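Major extracellular endoglucanase (Xanthomonas campestris pv. campestris, PDB 4TUF) hydrolyses internal beta-1,4-glucosidic linkages in cellulose, lichenin and cereal beta-D-glucans, this chain being its family 5 catalytic domain. Local coordinates at residues A[38-52]-A[322-334]. Residues are numbered along the deposited sequence; the frame is centred on the assembly and turned at random.
Sequences WARNWKDMIVQMQGL and GGILRDDWTSVRQ
Trp329, which closes a type I beta turn begun at Arg326, lays its indole against Trp38, Ala39 and Met45. Its CB meets Ala39 CB at 3.8 Å and Arg40 CG. Further out, its own CG and CD1 lie by the same Ala39 methyl. NE1 and CZ2 then run into Trp38, whose edge is turned to the Trp329 face in a T-shaped pair, planes at 80° and five-membered-ring centroids 5.1 Å apart. CE3 and CZ3 form the border beside Met45 SD, an edge-on Met-aromatic contact with 3.9 Å between SD and CE3. The Trp329 carbonyl O accepts a hydrogen bond from Arg40 NH1 (2.6 Å), in the carbonyl plane. Bends at chi2 and chi3 (-74° and -53°) fold the arginine round this oxygen, and its NH1 and NH2 both donate end-on to Gln48 OE1, fixing how the guanidinium is turned. Farther along, Leu52 CD2 and Val332 CG1 touch tip to tip at 4.0 Å. In this TIM barrel the contact joins helix 42-51, which follows strand 16-23, to the loop between strand 309-311 and helix 334-344; Met337 of that last helix packs on Leu52 and Val332, while Trp314 lies against Met45.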
ATOM      1  N   TRP A  38       0.778  10.231  20.328  1.00 49.30           N
ATOM      2  CA  TRP A  38       0.268  10.519  21.668  1.00 55.65           C
ATOM      3  C   TRP A  38       0.917   9.578  22.674  1.00 54.40           C
ATOM      4  O   TRP A  38       0.958   9.861  23.868  1.00 62.29           O
ATOM      5  CB  TRP A  38      -1.260  10.390  21.730  1.00 54.39           C
ATOM      6  CG  TRP A  38      -1.790   9.078  21.221  1.00 53.95           C
ATOM      7  CD1 TRP A  38      -1.966   7.931  21.937  1.00 50.94           C
ATOM      8  CD2 TRP A  38      -2.216   8.785  19.885  1.00 54.07           C
ATOM      9  NE1 TRP A  38      -2.473   6.940  21.130  1.00 45.85           N
ATOM     10  CE2 TRP A  38      -2.638   7.439  19.866  1.00 51.42           C
ATOM     11  CE3 TRP A  38      -2.281   9.530  18.702  1.00 55.20           C
ATOM     12  CZ2 TRP A  38      -3.115   6.821  18.709  1.00 52.26           C
ATOM     13  CZ3 TRP A  38      -2.757   8.914  17.552  1.00 51.97           C
ATOM     14  CH2 TRP A  38      -3.165   7.572  17.565  1.00 50.03           C
ATOM     15  N   ALA A  39       1.436   8.461  22.176  1.00 53.00           N
ATOM     16  CA  ALA A  39       1.971   7.414  23.034  1.00 55.98           C
ATOM     17  C   ALA A  39       3.479   7.227  22.870  1.00 55.99           C
ATOM     18  O   ALA A  39       4.156   6.765  23.788  1.00 50.72           O
ATOM     19  CB  ALA A  39       1.252   6.106  22.758  1.00 47.49           C
ATOM     20  N   ARG A  40       3.997   7.591  21.700  1.00 57.55           N
ATOM     21  CA  ARG A  40       5.390   7.316  21.355  1.00 54.32           C
ATOM     22  C   ARG A  40       6.099   8.515  20.727  1.00 52.49           C
ATOM     23  O   ARG A  40       5.458   9.443  20.234  1.00 52.49           O
ATOM     24  CB  ARG A  40       5.467   6.129  20.386  1.00 50.05           C
ATOM     25  CG  ARG A  40       4.813   4.852  20.887  1.00 48.71           C
ATOM     26  CD  ARG A  40       5.647   4.171  21.962  1.00 52.03           C
ATOM     27  NE  ARG A  40       7.028   3.942  21.539  1.00 56.26           N
ATOM     28  CZ  ARG A  40       7.412   2.981  20.701  1.00 52.04           C
ATOM     29  NH1 ARG A  40       6.520   2.152  20.178  1.00 47.59           N
ATOM     30  NH2 ARG A  40       8.691   2.852  20.379  1.00 52.65           N
ATOM     31  N   ASN A  41       7.428   8.479  20.749  1.00 45.00           N
ATOM     32  CA  ASN A  41       8.246   9.428  20.004  1.00 44.47           C
ATOM     33  C   ASN A  41       8.427   8.933  18.576  1.00 45.46           C
ATOM     34  O   ASN A  41       8.790   7.776  18.362  1.00 49.23           O
ATOM     35  CB  ASN A  41       9.603   9.621  20.682  1.00 46.32           C
ATOM     36  CG  ASN A  41      10.562  10.438  19.843  1.00 50.39           C
ATOM     37  OD1 ASN A  41      11.383   9.892  19.109  1.00 50.42           O
ATOM     38  ND2 ASN A  41      10.461  11.756  19.945  1.00 50.98           N
ATOM     39  N   TRP A  42       8.167   9.801  17.605  1.00 47.32           N
ATOM     40  CA  TRP A  42       8.092   9.375  16.204  1.00 47.54           C
ATOM     41  C   TRP A  42       9.400   8.756  15.712  1.00 49.99           C
ATOM     42  O   TRP A  42       9.387   7.743  15.018  1.00 49.95           O
ATOM     43  CB  TRP A  42       7.698  10.556  15.307  1.00 43.63           C
ATOM     44  CG  TRP A  42       8.751  11.616  15.207  1.00 45.00           C
ATOM     45  CD1 TRP A  42       9.024  12.602  16.121  1.00 48.93           C
ATOM     46  CD2 TRP A  42       9.681  11.792  14.137  1.00 42.98           C
ATOM     47  NE1 TRP A  42      10.069  13.381  15.676  1.00 48.42           N
ATOM     48  CE2 TRP A  42      10.490  12.902  14.463  1.00 47.74           C
ATOM     49  CE3 TRP A  42       9.908  11.120  12.933  1.00 37.30           C
ATOM     50  CZ2 TRP A  42      11.506  13.350  13.626  1.00 50.76           C
ATOM     51  CZ3 TRP A  42      10.916  11.565  12.106  1.00 42.20           C
ATOM     52  CH2 TRP A  42      11.703  12.670  12.453  1.00 46.46           C
ATOM     53  N   LYS A  43      10.524   9.361  16.086  1.00 55.64           N
ATOM     54  CA  LYS A  43      11.835   8.869  15.679  1.00 49.46           C
ATOM     55  C   LYS A  43      12.120   7.501  16.297  1.00 50.69           C
ATOM     56  O   LYS A  43      12.649   6.609  15.630  1.00 54.49           O
ATOM     57  CB  LYS A  43      12.926   9.867  16.076  1.00 45.54           C
ATOM     58  CG  LYS A  43      13.949  10.172  14.995  1.00 50.08           C
ATOM     59  CD  LYS A  43      15.227  10.733  15.612  1.00 62.93           C
ATOM     60  CE  LYS A  43      16.070  11.513  14.607  1.00 70.82           C
ATOM     61  NZ  LYS A  43      15.480  12.851  14.299  1.00 71.73           N
ATOM     62  N   ASP A  44      11.763   7.334  17.569  1.00 45.79           N
ATOM     63  CA  ASP A  44      11.990   6.070  18.263  1.00 54.69           C
ATOM     64  C   ASP A  44      11.108   4.952  17.713  1.00 48.03           C
ATOM     65  O   ASP A  44      11.517   3.795  17.671  1.00 44.80           O
ATOM     66  CB  ASP A  44      11.757   6.233  19.768  1.00 71.98           C
ATOM     67  CG  ASP A  44      12.889   6.987  20.454  1.00 94.09           C
ATOM     68  OD1 ASP A  44      13.729   7.583  19.739  1.00 98.09           O
ATOM     69  OD2 ASP A  44      12.937   6.990  21.706  1.00101.98           O
ATOM     70  N   MET A  45       9.900   5.299  17.288  1.00 45.75           N
ATOM     71  CA  MET A  45       8.992   4.316  16.712  1.00 42.26           C
ATOM     72  C   MET A  45       9.491   3.832  15.345  1.00 44.87           C
ATOM     73  O   MET A  45       9.304   2.673  14.978  1.00 47.27           O
ATOM     74  CB  MET A  45       7.583   4.901  16.596  1.00 40.87           C
ATOM     75  CG  MET A  45       6.512   3.870  16.302  1.00 45.89           C
ATOM     76  SD  MET A  45       4.871   4.376  16.846  1.00 56.85           S
ATOM     77  CE  MET A  45       4.600   5.812  15.823  1.00 36.70           C
ATOM     78  N   ILE A  46      10.128   4.720  14.590  1.00 44.96           N
ATOM     79  CA  ILE A  46      10.727   4.327  13.320  1.00 45.08           C
ATOM     80  C   ILE A  46      11.920   3.410  13.573  1.00 44.57           C
ATOM     81  O   ILE A  46      12.068   2.376  12.925  1.00 40.95           O
ATOM     82  CB  ILE A  46      11.169   5.555  12.501  1.00 43.59           C
ATOM     83  CG1 ILE A  46       9.947   6.281  11.937  1.00 43.13           C
ATOM     84  CG2 ILE A  46      12.108   5.146  11.373  1.00 39.68           C
ATOM     85  CD1 ILE A  46      10.287   7.576  11.242  1.00 44.94           C
ATOM     86  N   VAL A  47      12.761   3.802  14.525  1.00 47.31           N
ATOM     87  CA  VAL A  47      13.923   3.019  14.926  1.00 44.97           C
ATOM     88  C   VAL A  47      13.517   1.594  15.276  1.00 48.07           C
ATOM     89  O   VAL A  47      14.221   0.636  14.949  1.00 54.22           O
ATOM     90  CB  VAL A  47      14.643   3.672  16.134  1.00 44.87           C
ATOM     91  CG1 VAL A  47      15.531   2.672  16.861  1.00 48.54           C
ATOM     92  CG2 VAL A  47      15.446   4.881  15.684  1.00 45.14           C
ATOM     93  N   GLN A  48      12.360   1.457  15.919  1.00 49.47           N
ATOM     94  CA  GLN A  48      11.884   0.151  16.353  1.00 49.54           C
ATOM     95  C   GLN A  48      11.442  -0.726  15.189  1.00 48.42           C
ATOM     96  O   GLN A  48      11.710  -1.924  15.175  1.00 56.11           O
ATOM     97  CB  GLN A  48      10.725   0.290  17.336  1.00 43.43           C
ATOM     98  CG  GLN A  48      10.344  -1.034  17.966  1.00 45.54           C
ATOM     99  CD  GLN A  48       9.183  -0.924  18.920  1.00 46.52           C
ATOM    100  OE1 GLN A  48       8.420   0.042  18.880  1.00 44.19           O
ATOM    101  NE2 GLN A  48       9.039  -1.923  19.791  1.00 47.31           N
ATOM    102  N   MET A  49      10.760  -0.136  14.214  1.00 41.43           N
ATOM    103  CA  MET A  49      10.202  -0.932  13.136  1.00 46.53           C
ATOM    104  C   MET A  49      11.304  -1.385  12.184  1.00 48.34           C
ATOM    105  O   MET A  49      11.166  -2.406  11.516  1.00 54.44           O
ATOM    106  CB  MET A  49       9.094  -0.163  12.393  1.00 47.59           C
ATOM    107  CG  MET A  49       9.536   0.896  11.413  1.00 50.57           C
ATOM    108  SD  MET A  49       8.107   1.637  10.585  1.00 55.69           S
ATOM    109  CE  MET A  49       7.566   2.843  11.794  1.00 33.74           C
ATOM    110  N   GLN A  50      12.412  -0.655  12.139  1.00 48.03           N
ATOM    111  CA  GLN A  50      13.535  -1.109  11.332  1.00 48.42           C
ATOM    112  C   GLN A  50      14.229  -2.265  12.034  1.00 51.31           C
ATOM    113  O   GLN A  50      14.705  -3.198  11.387  1.00 51.07           O
ATOM    114  CB  GLN A  50      14.528   0.021  11.055  1.00 40.63           C
ATOM    115  CG  GLN A  50      15.636  -0.386  10.096  1.00 41.54           C
ATOM    116  CD  GLN A  50      16.588   0.744   9.769  1.00 47.87           C
ATOM    117  OE1 GLN A  50      17.098   1.429  10.658  1.00 44.80           O
ATOM    118  NE2 GLN A  50      16.837   0.945   8.481  1.00 51.50           N
ATOM    119  N   GLY A  51      14.273  -2.199  13.363  1.00 51.88           N
ATOM    120  CA  GLY A  51      14.915  -3.220  14.171  1.00 50.73           C
ATOM    121  C   GLY A  51      14.226  -4.572  14.122  1.00 50.50           C
ATOM    122  O   GLY A  51      14.853  -5.599  14.375  1.00 49.68           O
ATOM    123  N   LEU A  52      12.937  -4.577  13.800  1.00 44.92           N
ATOM    124  CA  LEU A  52      12.178  -5.819  13.721  1.00 45.36           C
ATOM    125  C   LEU A  52      12.472  -6.545  12.421  1.00 46.48           C
ATOM    126  O   LEU A  52      12.196  -7.739  12.286  1.00 46.15           O
ATOM    127  CB  LEU A  52      10.681  -5.552  13.840  1.00 43.84           C
ATOM    128  CG  LEU A  52      10.191  -4.987  15.172  1.00 44.40           C
ATOM    129  CD1 LEU A  52       8.766  -4.488  15.023  1.00 42.72           C
ATOM    130  CD2 LEU A  52      10.287  -6.027  16.272  1.00 46.96           C
ATOM    131  N   GLY A 322      -6.003  -5.047  13.630  1.00 90.80           N
ATOM    132  CA  GLY A 322      -4.926  -4.781  14.563  1.00 73.72           C
ATOM    133  C   GLY A 322      -3.660  -4.555  13.756  1.00 63.47           C
ATOM    134  O   GLY A 322      -3.712  -4.376  12.537  1.00 71.91           O
ATOM    135  N   GLY A 323      -2.514  -4.564  14.421  1.00 50.58           N
ATOM    136  CA  GLY A 323      -1.267  -4.294  13.734  1.00 42.46           C
ATOM    137  C   GLY A 323      -0.100  -5.113  14.247  1.00 44.12           C
ATOM    138  O   GLY A 323      -0.277  -6.191  14.808  1.00 41.90           O
ATOM    139  N   ILE A 324       1.104  -4.599  14.033  1.00 43.51           N
ATOM    140  CA  ILE A 324       2.302  -5.220  14.567  1.00 38.56           C
ATOM    141  C   ILE A 324       2.426  -4.847  16.047  1.00 43.77           C
ATOM    142  O   ILE A 324       2.783  -5.679  16.882  1.00 44.45           O
ATOM    143  CB  ILE A 324       3.548  -4.785  13.782  1.00 34.25           C
ATOM    144  CG1 ILE A 324       3.404  -5.184  12.313  1.00 35.31           C
ATOM    145  CG2 ILE A 324       4.792  -5.421  14.349  1.00 34.78           C
ATOM    146  CD1 ILE A 324       3.272  -6.675  12.101  1.00 35.29           C
ATOM    147  N   LEU A 325       2.102  -3.598  16.368  1.00 45.61           N
ATOM    148  CA  LEU A 325       2.049  -3.154  17.759  1.00 47.03           C
ATOM    149  C   LEU A 325       0.706  -3.496  18.392  1.00 48.25           C
ATOM    150  O   LEU A 325      -0.324  -3.513  17.718  1.00 47.74           O
ATOM    151  CB  LEU A 325       2.291  -1.647  17.865  1.00 39.00           C
ATOM    152  CG  LEU A 325       3.657  -1.119  17.429  1.00 36.81           C
ATOM    153  CD1 LEU A 325       3.644   0.388  17.446  1.00 40.13           C
ATOM    154  CD2 LEU A 325       4.755  -1.648  18.330  1.00 37.11           C
ATOM    155  N   ARG A 326       0.719  -3.767  19.691  1.00 47.98           N
ATOM    156  CA  ARG A 326      -0.520  -3.926  20.435  1.00 50.42           C
ATOM    157  C   ARG A 326      -1.073  -2.550  20.813  1.00 48.47           C
ATOM    158  O   ARG A 326      -0.528  -1.524  20.412  1.00 41.43           O
ATOM    159  CB  ARG A 326      -0.304  -4.787  21.679  1.00 46.62           C
ATOM    160  CG  ARG A 326       0.203  -6.193  21.387  1.00 47.21           C
ATOM    161  CD  ARG A 326       0.120  -7.073  22.629  1.00 65.19           C
ATOM    162  NE  ARG A 326       0.691  -8.395  22.402  1.00 74.18           N
ATOM    163  CZ  ARG A 326       0.020  -9.416  21.880  1.00 83.25           C
ATOM    164  NH1 ARG A 326      -1.250  -9.259  21.531  1.00 90.96           N
ATOM    165  NH2 ARG A 326       0.615 -10.590  21.704  1.00 82.47           N
ATOM    166  N   ASP A 327      -2.147  -2.532  21.594  1.00 48.78           N
ATOM    167  CA  ASP A 327      -2.851  -1.290  21.894  1.00 49.15           C
ATOM    168  C   ASP A 327      -2.062  -0.359  22.818  1.00 51.79           C
ATOM    169  O   ASP A 327      -2.394   0.821  22.942  1.00 54.87           O
ATOM    170  CB  ASP A 327      -4.218  -1.600  22.509  1.00 59.40           C
ATOM    171  CG  ASP A 327      -5.069  -2.489  21.621  1.00 73.78           C
ATOM    172  OD1 ASP A 327      -5.102  -2.254  20.393  1.00 77.90           O
ATOM    173  OD2 ASP A 327      -5.698  -3.430  22.151  1.00 83.35           O
ATOM    174  N   ASP A 328      -1.020  -0.883  23.462  1.00 51.48           N
ATOM    175  CA  ASP A 328      -0.167  -0.063  24.322  1.00 50.29           C
ATOM    176  C   ASP A 328       0.884   0.688  23.506  1.00 51.07           C
ATOM    177  O   ASP A 328       1.670   1.461  24.052  1.00 55.46           O
ATOM    178  CB  ASP A 328       0.512  -0.917  25.401  1.00 50.99           C
ATOM    179  CG  ASP A 328       1.243  -2.121  24.830  1.00 60.94           C
ATOM    180  OD1 ASP A 328       1.397  -2.215  23.590  1.00 62.82           O
ATOM    181  OD2 ASP A 328       1.674  -2.978  25.628  1.00 57.55           O
ATOM    182  N   TRP A 329       0.899   0.435  22.200  1.00 48.09           N
ATOM    183  CA  TRP A 329       1.790   1.113  21.261  1.00 43.46           C
ATOM    184  C   TRP A 329       3.268   0.836  21.508  1.00 46.41           C
ATOM    185  O   TRP A 329       4.127   1.531  20.967  1.00 39.93           O
ATOM    186  CB  TRP A 329       1.535   2.620  21.291  1.00 42.74           C
ATOM    187  CG  TRP A 329       0.349   2.992  20.491  1.00 44.70           C
ATOM    188  CD1 TRP A 329      -0.939   3.106  20.930  1.00 46.88           C
ATOM    189  CD2 TRP A 329       0.328   3.270  19.088  1.00 37.33           C
ATOM    190  NE1 TRP A 329      -1.762   3.451  19.881  1.00 50.87           N
ATOM    191  CE2 TRP A 329      -1.008   3.556  18.740  1.00 42.62           C
ATOM    192  CE3 TRP A 329       1.307   3.308  18.094  1.00 38.05           C
ATOM    193  CZ2 TRP A 329      -1.386   3.874  17.439  1.00 44.05           C
ATOM    194  CZ3 TRP A 329       0.930   3.625  16.803  1.00 44.92           C
ATOM    195  CH2 TRP A 329      -0.405   3.907  16.486  1.00 44.53           C
ATOM    196  N   THR A 330       3.561  -0.187  22.309  1.00 42.84           N
ATOM    197  CA  THR A 330       4.942  -0.538  22.613  1.00 44.10           C
ATOM    198  C   THR A 330       5.223  -2.024  22.410  1.00 48.59           C
ATOM    199  O   THR A 330       6.326  -2.398  22.025  1.00 51.82           O
ATOM    200  CB  THR A 330       5.310  -0.154  24.059  1.00 56.84           C
ATOM    201  OG1 THR A 330       4.284  -0.601  24.952  1.00 63.47           O
ATOM    202  CG2 THR A 330       5.450   1.350  24.190  1.00 55.20           C
ATOM    203  N   SER A 331       4.227  -2.867  22.663  1.00 48.81           N
ATOM    204  CA  SER A 331       4.422  -4.316  22.599  1.00 46.42           C
ATOM    205  C   SER A 331       4.268  -4.848  21.173  1.00 52.19           C
ATOM    206  O   SER A 331       3.382  -4.421  20.431  1.00 45.44           O
ATOM    207  CB  SER A 331       3.442  -5.026  23.530  1.00 49.34           C
ATOM    208  OG  SER A 331       3.461  -4.447  24.824  1.00 52.18           O
ATOM    209  N   VAL A 332       5.128  -5.791  20.801  1.00 55.25           N
ATOM    210  CA  VAL A 332       5.152  -6.307  19.438  1.00 41.72           C
ATOM    211  C   VAL A 332       4.538  -7.702  19.332  1.00 43.03           C
ATOM    212  O   VAL A 332       4.864  -8.599  20.102  1.00 52.45           O
ATOM    213  CB  VAL A 332       6.597  -6.341  18.879  1.00 42.65           C
ATOM    214  CG1 VAL A 332       6.636  -7.019  17.513  1.00 41.61           C
ATOM    215  CG2 VAL A 332       7.161  -4.935  18.791  1.00 40.43           C
ATOM    216  N   ARG A 333       3.641  -7.865  18.362  1.00 42.23           N
ATOM    217  CA  ARG A 333       3.022  -9.150  18.062  1.00 46.61           C
ATOM    218  C   ARG A 333       4.024 -10.099  17.410  1.00 42.87           C
ATOM    219  O   ARG A 333       4.205 -10.083  16.195  1.00 44.94           O
ATOM    220  CB  ARG A 333       1.809  -8.954  17.146  1.00 50.93           C
ATOM    221  CG  ARG A 333       0.640  -8.216  17.784  1.00 52.86           C
ATOM    222  CD  ARG A 333      -0.673  -8.906  17.439  1.00 64.67           C
ATOM    223  NE  ARG A 333      -0.596 -10.346  17.698  1.00 76.01           N
ATOM    224  CZ  ARG A 333      -1.496 -11.234  17.286  1.00 81.16           C
ATOM    225  NH1 ARG A 333      -2.553 -10.840  16.589  1.00 83.39           N
ATOM    226  NH2 ARG A 333      -1.337 -12.520  17.568  1.00 82.70           N
ATOM    227  N   GLN A 334       4.658 -10.936  18.221  1.00 48.45           N
ATOM    228  CA  GLN A 334       5.764 -11.772  17.766  1.00 51.18           C
ATOM    229  C   GLN A 334       5.374 -12.816  16.715  1.00 54.45           C
ATOM    230  O   GLN A 334       6.182 -13.164  15.852  1.00 57.64           O
ATOM    231  CB  GLN A 334       6.402 -12.471  18.965  1.00 53.32           C
ATOM    232  CG  GLN A 334       6.858 -11.519  20.056  1.00 58.63           C
ATOM    233  CD  GLN A 334       8.070 -10.707  19.652  1.00 65.22           C
ATOM    234  OE1 GLN A 334       8.900 -11.161  18.866  1.00 69.92           O
ATOM    235  NE2 GLN A 334       8.177  -9.498  20.186  1.00 68.98           N
TER